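Local coordinates for protein aminotransferase (Streptomyces pactum, PDB 4ZM4) that belongs to the class-III aminotransferase family, enzymes that depend on the cofactor pyridoxal-5'-phosphate, at residues T124-R135 with Y150-L158; V270-S278 with A289-M297. The protein carries 1 engineered substitution. One frame throughout, in Å; residues are numbered along the deposited sequence.

Contact 1. Residues T124-R135 with Y150-L158. With P3B ((3E,4R,5R)-4,5-dihydroxy-3-{[(Z)-{3-hydroxy-2-methyl-5-[(phosphonooxy)methyl]pyridin-4(1H)-ylidene}methyl]imino}cyclohex-1-ene-1-carboxylic acid), chain H.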
loop_
_atom_site.group_PDB
_atom_site.type_symbol
_atom_site.label_atom_id
_atom_site.label_comp_id
_atom_site.label_asym_id
_atom_site.label_seq_id
_atom_site.Cartn_x
_atom_site.Cartn_y
_atom_site.Cartn_z
ATOM N N THR B 124 -4.540 -4.150 -3.086
ATOM C CA THR B 124 -5.567 -3.168 -3.236
ATOM C C THR B 124 -5.130 -2.110 -4.260
ATOM O O THR B 124 -5.909 -1.734 -5.160
ATOM C CB THR B 124 -5.924 -2.552 -1.853
ATOM O OG1 THR B 124 -6.645 -3.520 -1.074
ATOM C CG2 THR B 124 -6.767 -1.290 -1.987
ATOM N N GLU B 125 -3.923 -1.586 -4.087
ATOM C CA GLU B 125 -3.378 -0.562 -5.011
ATOM C C GLU B 125 -3.200 -1.127 -6.423
ATOM O O GLU B 125 -3.560 -0.485 -7.403
ATOM C CB GLU B 125 -2.025 -0.009 -4.509
ATOM C CG GLU B 125 -2.091 0.936 -3.338
ATOM C CD GLU B 125 -0.719 1.463 -2.916
ATOM O OE1 GLU B 125 0.328 0.925 -3.371
ATOM O OE2 GLU B 125 -0.694 2.427 -2.128
ATOM N N ALA B 126 -2.640 -2.332 -6.503
ATOM C CA ALA B 126 -2.395 -2.967 -7.788
ATOM C C ALA B 126 -3.687 -3.213 -8.556
ATOM O O ALA B 126 -3.749 -2.948 -9.762
ATOM C CB ALA B 126 -1.646 -4.248 -7.612
ATOM N N VAL B 127 -4.708 -3.697 -7.864
ATOM C CA VAL B 127 -6.019 -3.856 -8.473
ATOM C C VAL B 127 -6.580 -2.523 -8.973
ATOM O O VAL B 127 -7.083 -2.429 -10.118
ATOM C CB VAL B 127 -6.988 -4.534 -7.440
ATOM C CG1 VAL B 127 -8.468 -4.355 -7.805
ATOM C CG2 VAL B 127 -6.652 -6.011 -7.305
ATOM N N ALA B 128 -6.563 -1.490 -8.129
ATOM C CA ALA B 128 -7.228 -0.214 -8.519
ATOM C C ALA B 128 -6.603 0.297 -9.818
ATOM O O ALA B 128 -7.317 0.697 -10.720
ATOM C CB ALA B 128 -7.163 0.848 -7.423
ATOM N N SER B 129 -5.268 0.236 -9.920
ATOM C CA SER B 129 -4.600 0.754 -11.139
ATOM C C SER B 129 -4.789 -0.144 -12.324
ATOM O O SER B 129 -4.975 0.365 -13.437
ATOM C CB SER B 129 -3.137 1.036 -10.875
ATOM O OG SER B 129 -2.973 2.262 -10.144
ATOM N N ALA B 130 -4.877 -1.454 -12.095
ATOM C CA ALA B 130 -5.173 -2.390 -13.143
ATOM C C ALA B 130 -6.566 -2.170 -13.755
ATOM O O ALA B 130 -6.754 -2.253 -15.005
ATOM C CB ALA B 130 -5.075 -3.810 -12.628
ATOM N N LEU B 131 -7.567 -1.933 -12.887
ATOM C CA LEU B 131 -8.923 -1.634 -13.376
ATOM C C LEU B 131 -8.953 -0.327 -14.162
ATOM O O LEU B 131 -9.625 -0.224 -15.189
ATOM C CB LEU B 131 -9.956 -1.649 -12.245
ATOM C CG LEU B 131 -10.146 -3.055 -11.665
ATOM C CD1 LEU B 131 -11.145 -3.028 -10.496
ATOM C CD2 LEU B 131 -10.582 -4.078 -12.707
ATOM N N ARG B 132 -8.230 0.679 -13.670
ATOM C CA ARG B 132 -8.153 1.941 -14.371
ATOM C C ARG B 132 -7.525 1.709 -15.735
ATOM O O ARG B 132 -7.964 2.290 -16.730
ATOM C CB ARG B 132 -7.369 2.968 -13.575
ATOM C CG ARG B 132 -8.162 3.659 -12.480
ATOM C CD ARG B 132 -7.320 4.732 -11.834
ATOM N NE ARG B 132 -7.978 5.297 -10.664
ATOM C CZ ARG B 132 -7.359 5.990 -9.700
ATOM N NH1 ARG B 132 -6.062 6.248 -9.756
ATOM N NH2 ARG B 132 -8.067 6.437 -8.661
ATOM N N LEU B 133 -6.489 0.878 -15.798
ATOM C CA LEU B 133 -5.817 0.590 -17.080
ATOM C C LEU B 133 -6.795 -0.022 -18.064
ATOM O O LEU B 133 -6.838 0.391 -19.215
ATOM C CB LEU B 133 -4.628 -0.348 -16.867
ATOM C CG LEU B 133 -3.830 -0.775 -18.106
ATOM C CD1 LEU B 133 -3.272 0.459 -18.832
ATOM C CD2 LEU B 133 -2.706 -1.726 -17.719
ATOM N N ALA B 134 -7.632 -0.951 -17.584
ATOM C CA ALA B 134 -8.640 -1.570 -18.436
ATOM C C ALA B 134 -9.728 -0.567 -18.923
ATOM O O ALA B 134 -10.175 -0.619 -20.089
ATOM C CB ALA B 134 -9.293 -2.751 -17.727
ATOM N N ARG B 135 -10.171 0.315 -18.032
ATOM C CA ARG B 135 -11.142 1.351 -18.423
ATOM C C ARG B 135 -10.501 2.295 -19.430
ATOM O O ARG B 135 -11.117 2.633 -20.458
ATOM C CB ARG B 135 -11.661 2.107 -17.198
ATOM C CG ARG B 135 -12.487 1.251 -16.244
ATOM C CD ARG B 135 -12.877 2.016 -14.991
ATOM N NE ARG B 135 -14.105 1.482 -14.395
ATOM C CZ ARG B 135 -14.244 0.918 -13.192
ATOM N NH1 ARG B 135 -13.199 0.802 -12.352
ATOM N NH2 ARG B 135 -15.483 0.468 -12.824
ATOM N N TYR B 150 -12.633 -11.276 -3.666
ATOM C CA TYR B 150 -12.201 -10.076 -3.026
ATOM C C TYR B 150 -11.005 -9.508 -3.827
ATOM O O TYR B 150 -10.004 -10.222 -4.071
ATOM C CB TYR B 150 -11.868 -10.374 -1.545
ATOM C CG TYR B 150 -11.358 -9.176 -0.770
ATOM C CD1 TYR B 150 -12.194 -8.119 -0.440
ATOM C CD2 TYR B 150 -10.038 -9.125 -0.317
ATOM C CE1 TYR B 150 -11.729 -7.032 0.279
ATOM C CE2 TYR B 150 -9.553 -8.029 0.381
ATOM C CZ TYR B 150 -10.400 -6.999 0.672
ATOM O OH TYR B 150 -9.901 -5.933 1.369
ATOM N N HIS B 151 -11.086 -8.224 -4.142
ATOM C CA HIS B 151 -10.032 -7.552 -4.876
ATOM C C HIS B 151 -9.480 -6.309 -4.158
ATOM O O HIS B 151 -8.958 -5.394 -4.777
ATOM C CB HIS B 151 -10.569 -7.231 -6.252
ATOM C CG HIS B 151 -11.121 -8.435 -6.941
ATOM N ND1 HIS B 151 -10.371 -9.578 -7.128
ATOM C CD2 HIS B 151 -12.352 -8.697 -7.442
ATOM C CE1 HIS B 151 -11.114 -10.493 -7.717
ATOM N NE2 HIS B 151 -12.322 -9.985 -7.919
ATOM N N GLY B 152 -9.530 -6.324 -2.838
ATOM C CA GLY B 152 -9.023 -5.228 -2.034
ATOM C C GLY B 152 -10.144 -4.259 -1.768
ATOM O O GLY B 152 -11.293 -4.525 -2.109
ATOM N N TRP B 153 -9.803 -3.113 -1.194
ATOM C CA TRP B 153 -10.814 -2.221 -0.636
ATOM C C TRP B 153 -10.923 -0.895 -1.366
ATOM O O TRP B 153 -11.478 0.069 -0.819
ATOM C CB TRP B 153 -10.525 -1.993 0.853
ATOM C CG TRP B 153 -9.092 -1.686 1.212
ATOM C CD1 TRP B 153 -8.081 -2.562 1.377
ATOM C CD2 TRP B 153 -8.535 -0.394 1.462
ATOM N NE1 TRP B 153 -6.905 -1.903 1.695
ATOM C CE2 TRP B 153 -7.178 -0.568 1.780
ATOM C CE3 TRP B 153 -9.074 0.891 1.480
ATOM C CZ2 TRP B 153 -6.355 0.488 2.124
ATOM C CZ3 TRP B 153 -8.277 1.915 1.807
ATOM C CH2 TRP B 153 -6.916 1.723 2.120
ATOM N N SER B 154 -10.416 -0.831 -2.602
ATOM C CA SER B 154 -10.533 0.418 -3.385
ATOM C C SER B 154 -11.996 0.708 -3.671
ATOM O O SER B 154 -12.849 -0.184 -3.671
ATOM C CB SER B 154 -9.700 0.407 -4.676
ATOM O OG SER B 154 -10.137 -0.627 -5.566
ATOM N N GLU B 155 -12.257 1.982 -3.951
ATOM C CA GLU B 155 -13.598 2.529 -4.015
ATOM C C GLU B 155 -14.543 1.840 -5.037
ATOM O O GLU B 155 -15.703 1.646 -4.714
ATOM C CB GLU B 155 -13.502 4.042 -4.298
ATOM C CG GLU B 155 -14.771 4.812 -3.935
ATOM C CD GLU B 155 -14.880 5.146 -2.454
ATOM O OE1 GLU B 155 -15.847 5.807 -2.057
ATOM O OE2 GLU B 155 -13.968 4.773 -1.696
ATOM N N THR B 156 -14.041 1.429 -6.213
ATOM C CA THR B 156 -14.896 0.815 -7.259
ATOM C C THR B 156 -15.096 -0.697 -7.134
ATOM O O THR B 156 -15.958 -1.262 -7.821
ATOM C CB THR B 156 -14.456 1.183 -8.727
ATOM O OG1 THR B 156 -13.349 0.388 -9.156
ATOM C CG2 THR B 156 -14.045 2.687 -8.837
ATOM N N VAL B 157 -14.396 -1.365 -6.213
ATOM C CA VAL B 157 -14.576 -2.825 -6.034
ATOM C C VAL B 157 -15.000 -3.322 -4.649
ATOM O O VAL B 157 -15.389 -4.471 -4.517
ATOM C CB VAL B 157 -13.326 -3.626 -6.416
ATOM C CG1 VAL B 157 -12.970 -3.336 -7.855
ATOM C CG2 VAL B 157 -12.145 -3.300 -5.494
ATOM N N LEU B 158 -14.941 -2.476 -3.616
ATOM C CA LEU B 158 -15.258 -2.949 -2.252
ATOM C C LEU B 158 -16.744 -3.263 -2.038
ATOM O O LEU B 158 -17.550 -2.361 -1.808
ATOM C CB LEU B 158 -14.780 -1.958 -1.211
ATOM C CG LEU B 158 -15.029 -2.341 0.233
ATOM C CD1 LEU B 158 -14.534 -3.756 0.545
ATOM C CD2 LEU B 158 -14.373 -1.318 1.158
HETATM O OAH P3B H . -4.739 -4.857 -0.083
HETATM P PBA P3B H . -3.992 -6.239 0.126
HETATM O OAI P3B H . -4.464 -6.695 1.473
HETATM O OAC P3B H . -2.476 -6.126 0.107
HETATM O OAQ P3B H . -4.654 -7.164 -1.100
HETATM C CAM P3B H . -6.070 -7.092 -1.468
HETATM C CAV P3B H . -6.397 -8.305 -2.021
HETATM C CAL P3B H . -6.495 -8.364 -3.405
HETATM N NAP P3B H . -6.778 -9.590 -3.992
HETATM C CAU P3B H . -6.943 -10.725 -3.233
HETATM C CAA P3B H . -7.253 -11.925 -3.816
HETATM C CAW P3B H . -6.884 -10.660 -1.912
HETATM O OAE P3B H . -7.059 -11.811 -1.224
HETATM C CAX P3B H . -6.578 -9.477 -1.236
HETATM C CAJ P3B H . -6.529 -9.443 0.202
HETATM N NAO P3B H . -6.932 -10.514 0.965
HETATM C CAT P3B H . -7.003 -10.455 2.333
HETATM C CAK P3B H . -6.858 -9.282 3.125
HETATM C CAS P3B H . -7.016 -9.244 4.506
HETATM C CAR P3B H . -6.804 -8.070 5.253
HETATM O OAD P3B H . -6.841 -8.057 6.494
HETATM O OAB P3B H . -6.653 -6.991 4.735
HETATM C CAN P3B H . -7.096 -10.370 5.228
HETATM C CAY P3B H . -7.124 -11.726 4.505
HETATM O OAF P3B H . -8.111 -12.457 5.258
HETATM C CAZ P3B H . -7.422 -11.685 2.951
HETATM O OAG P3B H . -7.031 -12.874 2.170
HETATM O O HOH W 1 -8.635 -2.694 -4.783
#

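Contact 2. Residues V270-S278 with A289-M297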
loop_
_atom_site.group_PDB
_atom_site.type_symbol
_atom_site.label_atom_id
_atom_site.label_comp_id
_atom_site.label_asym_id
_atom_site.label_seq_id
_atom_site.Cartn_x
_atom_site.Cartn_y
_atom_site.Cartn_z
ATOM N N VAL B 270 -4.960 -21.066 -18.972
ATOM C CA VAL B 270 -5.763 -19.944 -19.516
ATOM C C VAL B 270 -5.029 -18.652 -19.197
ATOM O O VAL B 270 -4.694 -18.403 -18.050
ATOM C CB VAL B 270 -7.166 -19.888 -18.890
ATOM C CG1 VAL B 270 -7.951 -18.685 -19.391
ATOM C CG2 VAL B 270 -7.906 -21.167 -19.192
ATOM N N GLU B 271 -4.809 -17.831 -20.216
ATOM C CA GLU B 271 -4.012 -16.637 -20.072
ATOM C C GLU B 271 -4.915 -15.411 -20.097
ATOM O O GLU B 271 -5.655 -15.201 -21.064
ATOM C CB GLU B 271 -2.981 -16.550 -21.175
ATOM C CG GLU B 271 -1.930 -15.483 -20.946
ATOM C CD GLU B 271 -0.862 -15.497 -22.030
ATOM O OE1 GLU B 271 -0.122 -16.521 -22.135
ATOM O OE2 GLU B 271 -0.776 -14.507 -22.783
ATOM N N PRO B 272 -4.857 -14.600 -19.020
ATOM C CA PRO B 272 -5.598 -13.353 -18.947
ATOM C C PRO B 272 -4.851 -12.223 -19.658
ATOM O O PRO B 272 -3.687 -12.388 -20.003
ATOM C CB PRO B 272 -5.606 -13.049 -17.456
ATOM C CG PRO B 272 -4.277 -13.525 -17.003
ATOM C CD PRO B 272 -3.992 -14.768 -17.840
ATOM N N ASP B 273 -5.511 -11.067 -19.773
ATOM C CA ASP B 273 -4.917 -9.844 -20.331
ATOM C C ASP B 273 -4.052 -9.124 -19.322
ATOM O O ASP B 273 -2.979 -8.658 -19.666
ATOM C CB ASP B 273 -6.022 -8.926 -20.864
ATOM C CG ASP B 273 -6.819 -9.578 -21.976
ATOM O OD1 ASP B 273 -6.172 -10.097 -22.905
ATOM O OD2 ASP B 273 -8.070 -9.684 -21.890
ATOM N N LEU B 274 -4.521 -9.034 -18.084
ATOM C CA LEU B 274 -3.754 -8.450 -16.990
ATOM C C LEU B 274 -3.718 -9.435 -15.797
ATOM O O LEU B 274 -4.624 -10.271 -15.666
ATOM C CB LEU B 274 -4.374 -7.148 -16.552
ATOM C CG LEU B 274 -4.350 -5.997 -17.560
ATOM C CD1 LEU B 274 -5.200 -4.819 -17.056
ATOM C CD2 LEU B 274 -2.914 -5.520 -17.797
ATOM N N THR B 275 -2.642 -9.396 -15.023
ATOM C CA THR B 275 -2.477 -10.279 -13.875
ATOM C C THR B 275 -2.074 -9.425 -12.711
ATOM O O THR B 275 -1.237 -8.550 -12.879
ATOM C CB THR B 275 -1.387 -11.346 -14.111
ATOM O OG1 THR B 275 -1.797 -12.248 -15.168
ATOM C CG2 THR B 275 -1.123 -12.169 -12.859
ATOM N N VAL B 276 -2.715 -9.595 -11.568
ATOM C CA VAL B 276 -2.280 -8.905 -10.354
ATOM C C VAL B 276 -1.549 -9.900 -9.452
ATOM O O VAL B 276 -2.026 -11.037 -9.233
ATOM C CB VAL B 276 -3.472 -8.317 -9.560
ATOM C CG1 VAL B 276 -2.976 -7.442 -8.410
ATOM C CG2 VAL B 276 -4.397 -7.518 -10.469
ATOM N N LEU B 277 -0.416 -9.465 -8.895
ATOM C CA LEU B 277 0.436 -10.310 -8.034
ATOM C C LEU B 277 0.799 -9.616 -6.746
ATOM O O LEU B 277 0.875 -8.371 -6.708
ATOM C CB LEU B 277 1.716 -10.656 -8.775
ATOM C CG LEU B 277 1.579 -11.347 -10.134
ATOM C CD1 LEU B 277 2.925 -11.302 -10.862
ATOM C CD2 LEU B 277 1.095 -12.762 -9.994
ATOM N N SER B 278 1.034 -10.403 -5.695
ATOM C CA SER B 278 1.527 -9.909 -4.399
ATOM C C SER B 278 1.941 -11.125 -3.539
ATOM O O SER B 278 2.253 -12.173 -4.071
ATOM C CB SER B 278 0.468 -9.067 -3.697
ATOM O OG SER B 278 0.951 -8.445 -2.528
ATOM N N ALA B 289 2.231 -6.143 -7.699
ATOM C CA ALA B 289 2.454 -5.741 -9.080
ATOM C C ALA B 289 1.221 -6.055 -9.901
ATOM O O ALA B 289 0.444 -6.953 -9.569
ATOM C CB ALA B 289 3.672 -6.487 -9.663
ATOM N N PHE B 290 1.100 -5.392 -11.028
ATOM C CA PHE B 290 0.175 -5.859 -12.046
ATOM C C PHE B 290 0.861 -5.758 -13.380
ATOM O O PHE B 290 1.714 -4.894 -13.579
ATOM C CB PHE B 290 -1.173 -5.104 -12.007
ATOM C CG PHE B 290 -1.073 -3.676 -12.377
ATOM C CD1 PHE B 290 -0.570 -2.754 -11.475
ATOM C CD2 PHE B 290 -1.489 -3.239 -13.624
ATOM C CE1 PHE B 290 -0.480 -1.425 -11.819
ATOM C CE2 PHE B 290 -1.386 -1.909 -13.964
ATOM C CZ PHE B 290 -0.899 -1.001 -13.054
ATOM N N GLY B 291 0.504 -6.641 -14.299
ATOM C CA GLY B 291 1.153 -6.641 -15.588
ATOM C C GLY B 291 0.445 -7.497 -16.601
ATOM O O GLY B 291 -0.537 -8.160 -16.294
ATOM N N GLY B 292 0.976 -7.481 -17.821
ATOM C CA GLY B 292 0.477 -8.328 -18.907
ATOM C C GLY B 292 1.470 -8.309 -20.069
ATOM O O GLY B 292 2.618 -7.881 -19.906
ATOM N N ARG B 293 1.016 -8.729 -21.248
ATOM C CA ARG B 293 1.849 -8.643 -22.439
ATOM C C ARG B 293 1.936 -7.199 -22.882
ATOM O O ARG B 293 1.180 -6.339 -22.374
ATOM C CB ARG B 293 1.297 -9.531 -23.539
ATOM C CG ARG B 293 1.499 -10.991 -23.215
ATOM C CD ARG B 293 1.027 -11.884 -24.330
ATOM N NE ARG B 293 1.180 -13.306 -24.008
ATOM C CZ ARG B 293 2.318 -14.006 -24.067
ATOM N NH1 ARG B 293 3.477 -13.431 -24.405
ATOM N NH2 ARG B 293 2.291 -15.300 -23.770
ATOM N N ARG B 294 2.852 -6.921 -23.819
ATOM C CA ARG B 294 3.122 -5.523 -24.219
ATOM C C ARG B 294 1.903 -4.799 -24.755
ATOM O O ARG B 294 1.700 -3.635 -24.471
ATOM C CB ARG B 294 4.261 -5.429 -25.227
ATOM C CG ARG B 294 5.655 -5.626 -24.615
ATOM C CD ARG B 294 6.511 -6.640 -25.327
ATOM N NE ARG B 294 7.539 -7.259 -24.514
ATOM C CZ ARG B 294 8.577 -6.632 -23.973
ATOM N NH1 ARG B 294 8.760 -5.318 -24.133
ATOM N NH2 ARG B 294 9.407 -7.333 -23.227
ATOM N N HIS B 295 1.042 -5.523 -25.467
ATOM C CA HIS B 295 -0.165 -4.916 -26.001
ATOM C C HIS B 295 -1.086 -4.402 -24.872
ATOM O O HIS B 295 -1.451 -3.242 -24.847
ATOM C CB HIS B 295 -0.931 -5.869 -26.947
ATOM C CG HIS B 295 -1.961 -5.151 -27.786
ATOM N ND1 HIS B 295 -3.321 -5.237 -27.571
ATOM C CD2 HIS B 295 -1.802 -4.249 -28.783
ATOM C CE1 HIS B 295 -3.957 -4.452 -28.424
ATOM N NE2 HIS B 295 -3.056 -3.834 -29.164
ATOM N N ALA B 296 -1.408 -5.263 -23.920
ATOM C CA ALA B 296 -2.284 -4.889 -22.795
ATOM C C ALA B 296 -1.679 -3.771 -21.940
ATOM O O ALA B 296 -2.422 -2.987 -21.339
ATOM C CB ALA B 296 -2.600 -6.103 -21.935
ATOM N N MET B 297 -0.343 -3.695 -21.884
ATOM C CA MET B 297 0.341 -2.688 -21.065
ATOM C C MET B 297 0.713 -1.398 -21.800
ATOM O O MET B 297 1.448 -0.577 -21.253
ATOM C CB MET B 297 1.605 -3.303 -20.428
ATOM C CG MET B 297 1.298 -4.424 -19.439
ATOM S SD MET B 297 0.405 -3.751 -18.020
ATOM C CE MET B 297 1.785 -3.085 -17.080
HETATM O O HOH W 2 -1.920 -9.476 -21.959
#

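Contact 1. Residues T124-R135 with Y150-L158
T124, in the first turn of its helix, comes within 4.2 Å of G152, CA to CA, while the loop 150-158 runs on past V127, A128 and L131 toward R135. Because G152 carries no side chain, T124 OG1 can settle 3.1 Å from G152 CA. T124 OG1 accepts a hydrogen bond from W153 N (3.2 Å) and donates one to the P3B phosphate oxygen OAH, which T124 N also reaches, at 3.1 Å. With CG2 anti to the backbone N (chi1 -72° for OG1), the methyl of T124 is placed over one face of the W153 five-membered ring, 3.7 Å from CG2 to the centroid and 6° off the normal, a CH-pi contact. Threonine thus serves both phosphate and indole. A phosphate held at the N-terminal end of a helix is a feature of fold-type I pyridoxal-phosphate enzymes, and the helix dipole probably adds to the attraction. Beside T124, water 1 donates to T124 O and H151 O and accepts from S154 OG. V127 CG1 lies against H151 CB at 3.9 Å, and H151 ND1 is hydrogen-bonded to D251 OD2. L131 CD1 meets V157 CG1, aliphatic against aliphatic. At the far end the extended R135 sends NH1 to T156 OG1 (3.2 Å), tilted 16° from the guanidinium plane, while its NE binds T141 O.

Contact 2. Residues V270-S278 with A289-M297
T275 and L277 pair with G291 and A289 in an antiparallel beta hairpin, strands 274-277 and 289-292 running at 158° to one another. It belongs to the mixed seven-stranded sheet of the large domain of fold-type I enzymes, in which the returning strand is antiparallel to both of its neighbours. The backbone bonds come as two hydrogen-bonded pairs: T275 N reaches G291 O at 2.8 Å, and L277 N reaches A289 O at 2.7 Å with a nearly straight N-H...O angle of 173°; each is matched by a bond in the reverse direction. Between them lies the non-hydrogen-bonded pair V276 and F290, where CA-H...O contacts help fill the gap.

Apolar packing divides by face. V276 and F290 share the face toward helix 123-138, and V276 CG2 lies 4.3 Å from F290 CB. F290 has CG between its backbone N and carbonyl carbon (chi1 67°), which swings the ring away from V276; there it meets the ring of H307 edge-to-face. The beta-branched V276 suits an extended strand, while A289 and G291, on the face of T275 and L277, are small. At the start of strand 274-277, L274 CD2 touches M297 SD at 3.8 Å; M297 lies beyond the second strand, its flexible thioether fitting against a branched leucine.

G292, lacking a side chain, lets D273 O approach its CA to 3.6 Å, and water 2 bridges the same D273 O to R293 N.

Charge holds the outer end. R293 crosses E271 at about a right angle and grips it side-on through two nitrogens, both meeting the carboxylate on its syn side, while R293 NH1 turns to E115. R293 NE lies 2.6 Å from E271 OE2, and R293 NH2 3.2 Å from E271 OE1.

In the fold
Both contacts are largely buried, and helix 123-138 connects them. Contact 1 sets one flank of this helix against the loop 150-158; other residues of the helix rest on the hairpin of contact 2, as where A126 CB meets V276 CG1 and L133 CD2 meets M297 SD. Contact 1 lies at the cofactor site and the subunit interface, and mixes polar side chains, a water and P3B with a few aliphatic contacts, R132 pairing with E155 of the second subunit, and E155 with R132 of that subunit. Contact 2 is dominated by regular backbone bonding within the sheet; the salt bridge between its segments lies where R293 is exposed to solvent, and fewer residues touch the second subunit.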